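PDB 3OO8: ABC transporter binding protein AcbH from Actinoplanes, which binds beta-D-galactopyranose as the extracellular solute receptor of an ABC transporter, with an exclusive preference for this sugar. Local coordinates for residues A160-F165 with W229-A234; L137-W142 with A359-C364. The protein carries 2 engineered substitutions. All blocks are in the same frame, centred on the assembly; numbering follows the deposited sequence.

Contact 1 (A160-F165 with W229-A234); sequences ASWEAF and WRELAA
W162 and F165, in the first turn of helix 162-174, meet E231 and L232, near the C-terminal end of helix 220-232, in a helix-to-helix contact of the class 2 solute-binding protein fold. The contact illustrates how one indole can serve two chemistries at once. The backbones stay apart, with 9.7 Å between CA of F165 and CA of L232, and the side chains bridge the distance.

The polar part is a single hydrogen bond. NE1 of W162 donates to OE1 of E231 at 3.0 Å, with an N-H...O angle of 150°. The acceptor lies practically in the plane of the indole, as an N-H at a ring edge requires, but the donor stands above the carboxylate, 56° out of its plane. The ring and the carboxylate are also steeply inclined to each other. E231 delivers its carboxylate on an extended chain, and W162 reaches across because CG stands anti to the backbone N (chi1 179°), which carries the ring off the helix toward its neighbour.

The apolar part centres on L232. Its CB sits at the indole edge, 3.9 Å from CH2 of W162, while its CD1 turns to the phenyl ring and lies 3.8 Å from CE2 of F165. One leucine thus touches both aromatic rings. F165 is buried, meeting F284 with its ring and P159 and P285 with its side chain; L232 also reaches T193 of helix 191-201.

Local bonds cap the start of the helix that presents both rings. S161 occupies the N-cap position, and its backbone O accepts from F165 N in the first helical turn. The capping bond itself runs from A164 N to S161 OG, 3.1 Å long.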
ATOM      1  N   ALA A 160     -10.120  15.636 -12.417  1.00 14.90           N
ATOM      2  CA  ALA A 160     -10.875  15.039 -11.314  1.00 15.45           C
ATOM      3  C   ALA A 160     -11.665  13.812 -11.739  1.00 16.07           C
ATOM      4  O   ALA A 160     -12.012  12.966 -10.886  1.00 15.62           O
ATOM      5  CB  ALA A 160     -11.812  16.053 -10.695  1.00 16.95           C
ATOM      6  N   SER A 161     -12.029  13.752 -13.017  1.00 13.95           N
ATOM      7  CA  SER A 161     -12.877  12.694 -13.547  1.00 14.61           C
ATOM      8  C   SER A 161     -12.194  11.879 -14.626  1.00 14.53           C
ATOM      9  O   SER A 161     -11.247  12.347 -15.262  1.00 13.71           O
ATOM     10  CB  SER A 161     -14.115  13.322 -14.194  1.00 17.34           C
ATOM     11  OG  SER A 161     -13.692  14.116 -15.302  1.00 16.44           O
ATOM     12  N   TRP A 162     -12.713  10.678 -14.872  1.00 13.60           N
ATOM     13  CA  TRP A 162     -12.218   9.841 -15.945  1.00 13.32           C
ATOM     14  C   TRP A 162     -12.354  10.573 -17.273  1.00 14.11           C
ATOM     15  O   TRP A 162     -11.452  10.511 -18.097  1.00 15.25           O
ATOM     16  CB  TRP A 162     -13.024   8.556 -16.002  1.00 14.63           C
ATOM     17  CG  TRP A 162     -12.647   7.599 -17.080  1.00 14.51           C
ATOM     18  CD1 TRP A 162     -13.280   7.405 -18.279  1.00 14.17           C
ATOM     19  CD2 TRP A 162     -11.555   6.669 -17.056  1.00 14.71           C
ATOM     20  NE1 TRP A 162     -12.658   6.416 -18.986  1.00 13.56           N
ATOM     21  CE2 TRP A 162     -11.593   5.948 -18.270  1.00 13.55           C
ATOM     22  CE3 TRP A 162     -10.549   6.382 -16.128  1.00 15.28           C
ATOM     23  CZ2 TRP A 162     -10.676   4.945 -18.584  1.00 14.71           C
ATOM     24  CZ3 TRP A 162      -9.624   5.371 -16.429  1.00 13.84           C
ATOM     25  CH2 TRP A 162      -9.690   4.669 -17.663  1.00 12.93           C
ATOM     26  N   GLU A 163     -13.454  11.304 -17.476  1.00 16.87           N
ATOM     27  CA  GLU A 163     -13.607  11.968 -18.782  1.00 15.86           C
ATOM     28  C   GLU A 163     -12.510  12.997 -18.978  1.00 15.19           C
ATOM     29  O   GLU A 163     -11.961  13.096 -20.083  1.00 16.50           O
ATOM     30  CB  GLU A 163     -15.013  12.584 -18.976  1.00 17.99           C
ATOM     31  CG  GLU A 163     -15.335  13.803 -18.099  1.00 20.36           C
ATOM     32  CD  GLU A 163     -14.809  15.146 -18.657  1.00 27.73           C
ATOM     33  OE1 GLU A 163     -14.903  16.183 -17.948  1.00 27.95           O
ATOM     34  OE2 GLU A 163     -14.302  15.170 -19.806  1.00 27.94           O
ATOM     35  N   ALA A 164     -12.155  13.738 -17.929  1.00 14.94           N
ATOM     36  CA  ALA A 164     -11.116  14.777 -18.069  1.00 15.59           C
ATOM     37  C   ALA A 164      -9.760  14.099 -18.245  1.00 16.64           C
ATOM     38  O   ALA A 164      -8.901  14.564 -19.011  1.00 17.77           O
ATOM     39  CB  ALA A 164     -11.122  15.701 -16.872  1.00 13.45           C
ATOM     40  N   PHE A 165      -9.602  12.952 -17.590  1.00 14.23           N
ATOM     41  CA  PHE A 165      -8.369  12.158 -17.645  1.00 15.15           C
ATOM     42  C   PHE A 165      -8.086  11.654 -19.063  1.00 15.06           C
ATOM     43  O   PHE A 165      -6.963  11.758 -19.572  1.00 16.10           O
ATOM     44  CB  PHE A 165      -8.528  11.007 -16.651  1.00 14.00           C
ATOM     45  CG  PHE A 165      -7.289  10.163 -16.452  1.00 14.04           C
ATOM     46  CD1 PHE A 165      -6.088  10.738 -16.033  1.00 14.48           C
ATOM     47  CD2 PHE A 165      -7.341   8.786 -16.621  1.00 18.30           C
ATOM     48  CE1 PHE A 165      -4.981   9.967 -15.809  1.00 12.15           C
ATOM     49  CE2 PHE A 165      -6.210   7.993 -16.416  1.00 18.81           C
ATOM     50  CZ  PHE A 165      -5.024   8.591 -15.995  1.00 13.67           C
ATOM     51  N   TRP A 229      -9.967  -1.046 -18.618  1.00 12.83           N
ATOM     52  CA  TRP A 229      -8.530  -1.060 -18.873  1.00 12.61           C
ATOM     53  C   TRP A 229      -8.263  -1.102 -20.383  1.00 13.92           C
ATOM     54  O   TRP A 229      -7.238  -0.580 -20.851  1.00 15.38           O
ATOM     55  CB  TRP A 229      -7.883  -2.264 -18.181  1.00 13.42           C
ATOM     56  CG  TRP A 229      -6.403  -2.154 -17.935  1.00 11.85           C
ATOM     57  CD1 TRP A 229      -5.466  -1.422 -18.664  1.00 13.87           C
ATOM     58  CD2 TRP A 229      -5.660  -2.879 -16.960  1.00 11.96           C
ATOM     59  NE1 TRP A 229      -4.208  -1.629 -18.148  1.00 14.40           N
ATOM     60  CE2 TRP A 229      -4.295  -2.515 -17.097  1.00 12.65           C
ATOM     61  CE3 TRP A 229      -6.027  -3.783 -15.946  1.00 15.77           C
ATOM     62  CZ2 TRP A 229      -3.292  -3.038 -16.275  1.00 14.72           C
ATOM     63  CZ3 TRP A 229      -5.021  -4.315 -15.119  1.00 13.61           C
ATOM     64  CH2 TRP A 229      -3.674  -3.920 -15.270  1.00 12.97           C
ATOM     65  N   ARG A 230      -9.178  -1.724 -21.141  1.00 15.33           N
ATOM     66  CA  ARG A 230      -9.013  -1.737 -22.609  1.00 16.38           C
ATOM     67  C   ARG A 230      -8.932  -0.311 -23.110  1.00 17.48           C
ATOM     68  O   ARG A 230      -8.145  -0.014 -24.020  1.00 16.98           O
ATOM     69  CB  ARG A 230     -10.133  -2.528 -23.315  1.00 17.58           C
ATOM     70  CG  ARG A 230      -9.927  -4.027 -23.166  1.00 21.24           C
ATOM     71  CD  ARG A 230     -11.081  -4.876 -23.685  1.00 32.02           C
ATOM     72  NE  ARG A 230     -11.520  -4.527 -25.032  1.00 43.62           N
ATOM     73  CZ  ARG A 230     -12.779  -4.222 -25.347  1.00 45.60           C
ATOM     74  NH1 ARG A 230     -13.734  -4.236 -24.418  1.00 45.87           N
ATOM     75  NH2 ARG A 230     -13.088  -3.929 -26.599  1.00 42.12           N
ATOM     76  N   GLU A 231      -9.742   0.565 -22.538  1.00 15.55           N
ATOM     77  CA  GLU A 231      -9.693   1.975 -22.926  1.00 17.68           C
ATOM     78  C   GLU A 231      -8.390   2.623 -22.471  1.00 18.52           C
ATOM     79  O   GLU A 231      -7.666   3.254 -23.259  1.00 18.90           O
ATOM     80  CB  GLU A 231     -10.869   2.774 -22.387  1.00 17.83           C
ATOM     81  CG  GLU A 231     -10.679   4.246 -22.716  1.00 16.70           C
ATOM     82  CD  GLU A 231     -11.859   5.130 -22.414  1.00 22.56           C
ATOM     83  OE1 GLU A 231     -12.668   4.788 -21.519  1.00 20.35           O
ATOM     84  OE2 GLU A 231     -11.953   6.187 -23.068  1.00 21.55           O
ATOM     85  N   LEU A 232      -8.076   2.445 -21.190  1.00 15.43           N
ATOM     86  CA  LEU A 232      -6.870   3.011 -20.593  1.00 14.56           C
ATOM     87  C   LEU A 232      -5.595   2.639 -21.359  1.00 16.85           C
ATOM     88  O   LEU A 232      -4.700   3.475 -21.508  1.00 14.33           O
ATOM     89  CB  LEU A 232      -6.740   2.559 -19.117  1.00 14.31           C
ATOM     90  CG  LEU A 232      -5.561   3.131 -18.310  1.00 16.58           C
ATOM     91  CD1 LEU A 232      -5.607   4.634 -18.131  1.00 17.51           C
ATOM     92  CD2 LEU A 232      -5.443   2.425 -16.962  1.00 16.32           C
ATOM     93  N   ALA A 233      -5.519   1.382 -21.790  1.00 15.05           N
ATOM     94  CA  ALA A 233      -4.327   0.836 -22.429  1.00 17.46           C
ATOM     95  C   ALA A 233      -3.978   1.565 -23.716  1.00 16.45           C
ATOM     96  O   ALA A 233      -2.807   1.538 -24.128  1.00 17.46           O
ATOM     97  CB  ALA A 233      -4.502  -0.663 -22.685  1.00 19.68           C
ATOM     98  N   ALA A 234      -4.966   2.216 -24.325  1.00 17.61           N
ATOM     99  CA  ALA A 234      -4.694   3.037 -25.528  1.00 15.96           C
ATOM    100  C   ALA A 234      -3.690   4.148 -25.212  1.00 19.54           C
ATOM    101  O   ALA A 234      -3.035   4.682 -26.125  1.00 18.97           O
ATOM    102  CB  ALA A 234      -5.982   3.650 -26.055  1.00 16.89           C
TER

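Contact 2 (L137-W142 with A359-C364); sequences LYNYPW and AEIGKC
I361 puts the end of its side chain against N139 and P141, and the closest approaches gather on one methyl group. CD1 of I361 lies 3.4 Å from OD1 of N139 and also packs against CD of P141. CD1 of I361 also rests on the Y140-P141 peptide link, 3.8 Å from P141 N. Behind it, CG1 of I361 approaches CB of P141, and CG2 of I361 runs beside the amide, 3.9 Å from ND2 of N139. The proline ring and the isoleucine cross at about a right angle, whereas the asparagine and the isoleucine slide past each other in opposite directions. No hydrogen bond joins the two segments; the contact works by shape.

The next shell explains how these groups are held. The I361 chain is extended at its second torsion (chi2 169°), which carries CD1 outward to P141 and N139. ND2 of N139 is tied to OG1 of T300, which should restrain the amide from turning as its other end meets the isoleucine. M296 of strand 295-297 touches both I361 and P141. Cutting I361 back to an alanine is likely to open a gap beside P141 and leave the N139 amide without the methyls packed along it.

On the helix's more exposed side, NZ of K363 forms a salt bridge with OE2 of E360, 2.7 Å long, joining residues three apart in sequence. On the strand side, Y140 points its CB away from the helix and touches Q266, a galactose-binding residue. W142, which also binds galactose, stacks on F370. Helix 352-363 thus packs on the N139-P141 part, where strand 134-147 is interrupted before it delivers W142 to the sugar-binding site of this class 2 solute receptor.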
ATOM      1  N   LEU A 137       1.835   2.290  11.868  1.00  9.04           N
ATOM      2  CA  LEU A 137       2.872   3.320  12.042  1.00 10.29           C
ATOM      3  C   LEU A 137       2.922   4.281  10.864  1.00  8.83           C
ATOM      4  O   LEU A 137       2.898   5.497  11.073  1.00  9.92           O
ATOM      5  CB  LEU A 137       4.264   2.681  12.269  1.00  8.32           C
ATOM      6  CG  LEU A 137       5.295   3.689  12.805  1.00 12.27           C
ATOM      7  CD1 LEU A 137       4.930   4.183  14.213  1.00 11.85           C
ATOM      8  CD2 LEU A 137       6.677   3.018  12.783  1.00 10.95           C
ATOM      9  N   TYR A 138       2.994   3.770   9.628  1.00  9.74           N
ATOM     10  CA  TYR A 138       3.137   4.634   8.451  1.00  9.35           C
ATOM     11  C   TYR A 138       2.615   3.909   7.205  1.00 10.70           C
ATOM     12  O   TYR A 138       2.459   2.687   7.195  1.00  9.20           O
ATOM     13  CB  TYR A 138       4.612   5.047   8.190  1.00  9.33           C
ATOM     14  CG  TYR A 138       5.517   3.836   8.081  1.00  8.58           C
ATOM     15  CD1 TYR A 138       5.556   3.083   6.897  1.00  7.05           C
ATOM     16  CD2 TYR A 138       6.238   3.379   9.194  1.00  9.43           C
ATOM     17  CE1 TYR A 138       6.318   1.891   6.812  1.00  9.27           C
ATOM     18  CE2 TYR A 138       6.968   2.183   9.136  1.00  9.99           C
ATOM     19  CZ  TYR A 138       7.007   1.464   7.949  1.00 10.39           C
ATOM     20  OH  TYR A 138       7.732   0.303   7.920  1.00 10.52           O
ATOM     21  N   ASN A 139       2.358   4.696   6.174  1.00 10.11           N
ATOM     22  CA  ASN A 139       2.001   4.179   4.844  1.00 10.22           C
ATOM     23  C   ASN A 139       2.534   5.095   3.746  1.00  8.90           C
ATOM     24  O   ASN A 139       3.191   6.102   4.047  1.00  9.19           O
ATOM     25  CB  ASN A 139       0.507   3.814   4.722  1.00  8.34           C
ATOM     26  CG  ASN A 139      -0.436   4.947   5.088  1.00 12.43           C
ATOM     27  OD1 ASN A 139      -0.082   6.132   5.032  1.00 11.01           O
ATOM     28  ND2 ASN A 139      -1.674   4.576   5.450  1.00 10.17           N
ATOM     29  N   TYR A 140       2.233   4.790   2.478  1.00  9.42           N
ATOM     30  CA  TYR A 140       2.621   5.677   1.357  1.00  9.40           C
ATOM     31  C   TYR A 140       1.603   5.422   0.252  1.00 10.87           C
ATOM     32  O   TYR A 140       1.018   4.353   0.192  1.00 10.15           O
ATOM     33  CB  TYR A 140       4.044   5.385   0.866  1.00  8.52           C
ATOM     34  CG  TYR A 140       4.158   4.029   0.236  1.00  8.77           C
ATOM     35  CD1 TYR A 140       3.922   3.866  -1.129  1.00 14.32           C
ATOM     36  CD2 TYR A 140       4.486   2.917   1.003  1.00 11.24           C
ATOM     37  CE1 TYR A 140       4.007   2.598  -1.702  1.00 14.12           C
ATOM     38  CE2 TYR A 140       4.568   1.666   0.429  1.00 16.52           C
ATOM     39  CZ  TYR A 140       4.329   1.530  -0.913  1.00 15.03           C
ATOM     40  OH  TYR A 140       4.398   0.287  -1.541  1.00 26.46           O
ATOM     41  N   PRO A 141       1.442   6.391  -0.651  1.00  8.58           N
ATOM     42  CA  PRO A 141       0.355   6.311  -1.635  1.00  9.13           C
ATOM     43  C   PRO A 141       0.717   5.785  -3.017  1.00  9.69           C
ATOM     44  O   PRO A 141       1.864   5.884  -3.455  1.00 10.78           O
ATOM     45  CB  PRO A 141      -0.061   7.777  -1.762  1.00 10.30           C
ATOM     46  CG  PRO A 141       1.305   8.504  -1.669  1.00 11.65           C
ATOM     47  CD  PRO A 141       2.072   7.730  -0.607  1.00 10.15           C
ATOM     48  N   TRP A 142      -0.296   5.214  -3.668  1.00  9.76           N
ATOM     49  CA  TRP A 142      -0.244   4.829  -5.091  1.00  9.04           C
ATOM     50  C   TRP A 142      -1.119   5.851  -5.805  1.00 10.17           C
ATOM     51  O   TRP A 142      -2.339   5.825  -5.691  1.00  9.53           O
ATOM     52  CB  TRP A 142      -0.798   3.415  -5.287  1.00  7.60           C
ATOM     53  CG  TRP A 142       0.254   2.365  -5.122  1.00  8.86           C
ATOM     54  CD1 TRP A 142       0.919   2.005  -3.963  1.00 10.88           C
ATOM     55  CD2 TRP A 142       0.785   1.550  -6.166  1.00  9.22           C
ATOM     56  NE1 TRP A 142       1.823   0.990  -4.238  1.00 12.39           N
ATOM     57  CE2 TRP A 142       1.783   0.730  -5.587  1.00 10.55           C
ATOM     58  CE3 TRP A 142       0.510   1.436  -7.536  1.00 13.84           C
ATOM     59  CZ2 TRP A 142       2.479  -0.230  -6.331  1.00 11.90           C
ATOM     60  CZ3 TRP A 142       1.243   0.492  -8.288  1.00 10.90           C
ATOM     61  CH2 TRP A 142       2.209  -0.301  -7.680  1.00 12.19           C
ATOM     62  N   ALA A 359      -2.072  14.412   3.358  1.00 13.58           N
ATOM     63  CA  ALA A 359      -3.353  15.016   3.060  1.00 13.04           C
ATOM     64  C   ALA A 359      -4.249  14.089   2.238  1.00 12.81           C
ATOM     65  O   ALA A 359      -5.406  13.864   2.594  1.00 14.70           O
ATOM     66  CB  ALA A 359      -3.142  16.329   2.324  1.00 14.44           C
ATOM     67  N   GLU A 360      -3.689  13.501   1.178  1.00 11.76           N
ATOM     68  CA  GLU A 360      -4.496  12.685   0.274  1.00 12.13           C
ATOM     69  C   GLU A 360      -4.833  11.321   0.871  1.00 11.66           C
ATOM     70  O   GLU A 360      -5.952  10.839   0.741  1.00 13.76           O
ATOM     71  CB  GLU A 360      -3.830  12.553  -1.098  1.00 13.01           C
ATOM     72  CG  GLU A 360      -3.785  13.910  -1.817  1.00 13.49           C
ATOM     73  CD  GLU A 360      -5.165  14.506  -2.035  1.00 17.24           C
ATOM     74  OE1 GLU A 360      -6.143  13.746  -2.276  1.00 13.24           O
ATOM     75  OE2 GLU A 360      -5.267  15.751  -1.996  1.00 16.80           O
ATOM     76  N   ILE A 361      -3.881  10.687   1.554  1.00 10.32           N
ATOM     77  CA  ILE A 361      -4.246   9.459   2.245  1.00 12.21           C
ATOM     78  C   ILE A 361      -5.287   9.677   3.359  1.00 10.87           C
ATOM     79  O   ILE A 361      -6.213   8.872   3.551  1.00 11.97           O
ATOM     80  CB  ILE A 361      -3.002   8.740   2.806  1.00 10.61           C
ATOM     81  CG1 ILE A 361      -2.078   8.359   1.653  1.00  9.85           C
ATOM     82  CG2 ILE A 361      -3.453   7.518   3.622  1.00 11.73           C
ATOM     83  CD1 ILE A 361      -0.664   7.879   2.130  1.00 10.75           C
ATOM     84  N   GLY A 362      -5.174  10.798   4.054  1.00 13.52           N
ATOM     85  CA  GLY A 362      -6.126  11.090   5.139  1.00 15.67           C
ATOM     86  C   GLY A 362      -7.563  11.334   4.703  1.00 15.12           C
ATOM     87  O   GLY A 362      -8.497  11.124   5.487  1.00 16.42           O
ATOM     88  N   LYS A 363      -7.739  11.749   3.458  1.00 14.63           N
ATOM     89  CA  LYS A 363      -9.085  11.956   2.897  1.00 15.09           C
ATOM     90  C   LYS A 363      -9.803  10.638   2.585  1.00 16.02           C
ATOM     91  O   LYS A 363     -11.039  10.601   2.554  1.00 19.08           O
ATOM     92  CB  LYS A 363      -9.007  12.809   1.618  1.00 14.12           C
ATOM     93  CG  LYS A 363      -8.592  14.241   1.839  1.00 16.01           C
ATOM     94  CD  LYS A 363      -8.274  14.827   0.442  1.00 19.44           C
ATOM     95  CE  LYS A 363      -7.971  16.261   0.470  1.00 25.11           C
ATOM     96  NZ  LYS A 363      -7.645  16.626  -0.944  1.00 18.90           N
ATOM     97  N   CYS A 364      -9.064   9.544   2.403  1.00 12.86           N
ATOM     98  CA  CYS A 364      -9.706   8.289   2.048  1.00 13.85           C
ATOM     99  C   CYS A 364     -10.558   7.683   3.175  1.00 13.44           C
ATOM    100  O   CYS A 364     -10.123   7.600   4.323  1.00 17.76           O
ATOM    101  CB  CYS A 364      -8.664   7.257   1.654  1.00 11.46           C
ATOM    102  SG  CYS A 364      -7.794   7.719   0.143  1.00 14.56           S
TER

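Contacts 1 and 2 do not touch: their centres lie about 23 Å apart and their nearest atoms about 10 Å. Contact 2 is the buried one, its centre about 9 Å from the centre of the chain, whereas the centre of contact 1 is about 22 Å out and that contact is only partly buried. They share no element, since the first pairs helices 162-174 and 220-232 and the second sets helix 352-363 against strand 134-147. Their chemistry follows their place. The peripheral contact combines a hydrogen bond with aromatic and aliphatic packing, while the inner one depends on van der Waals fit, beside the sugar site. In sequence, contact 1 is nested within the loop that contact 2 closes.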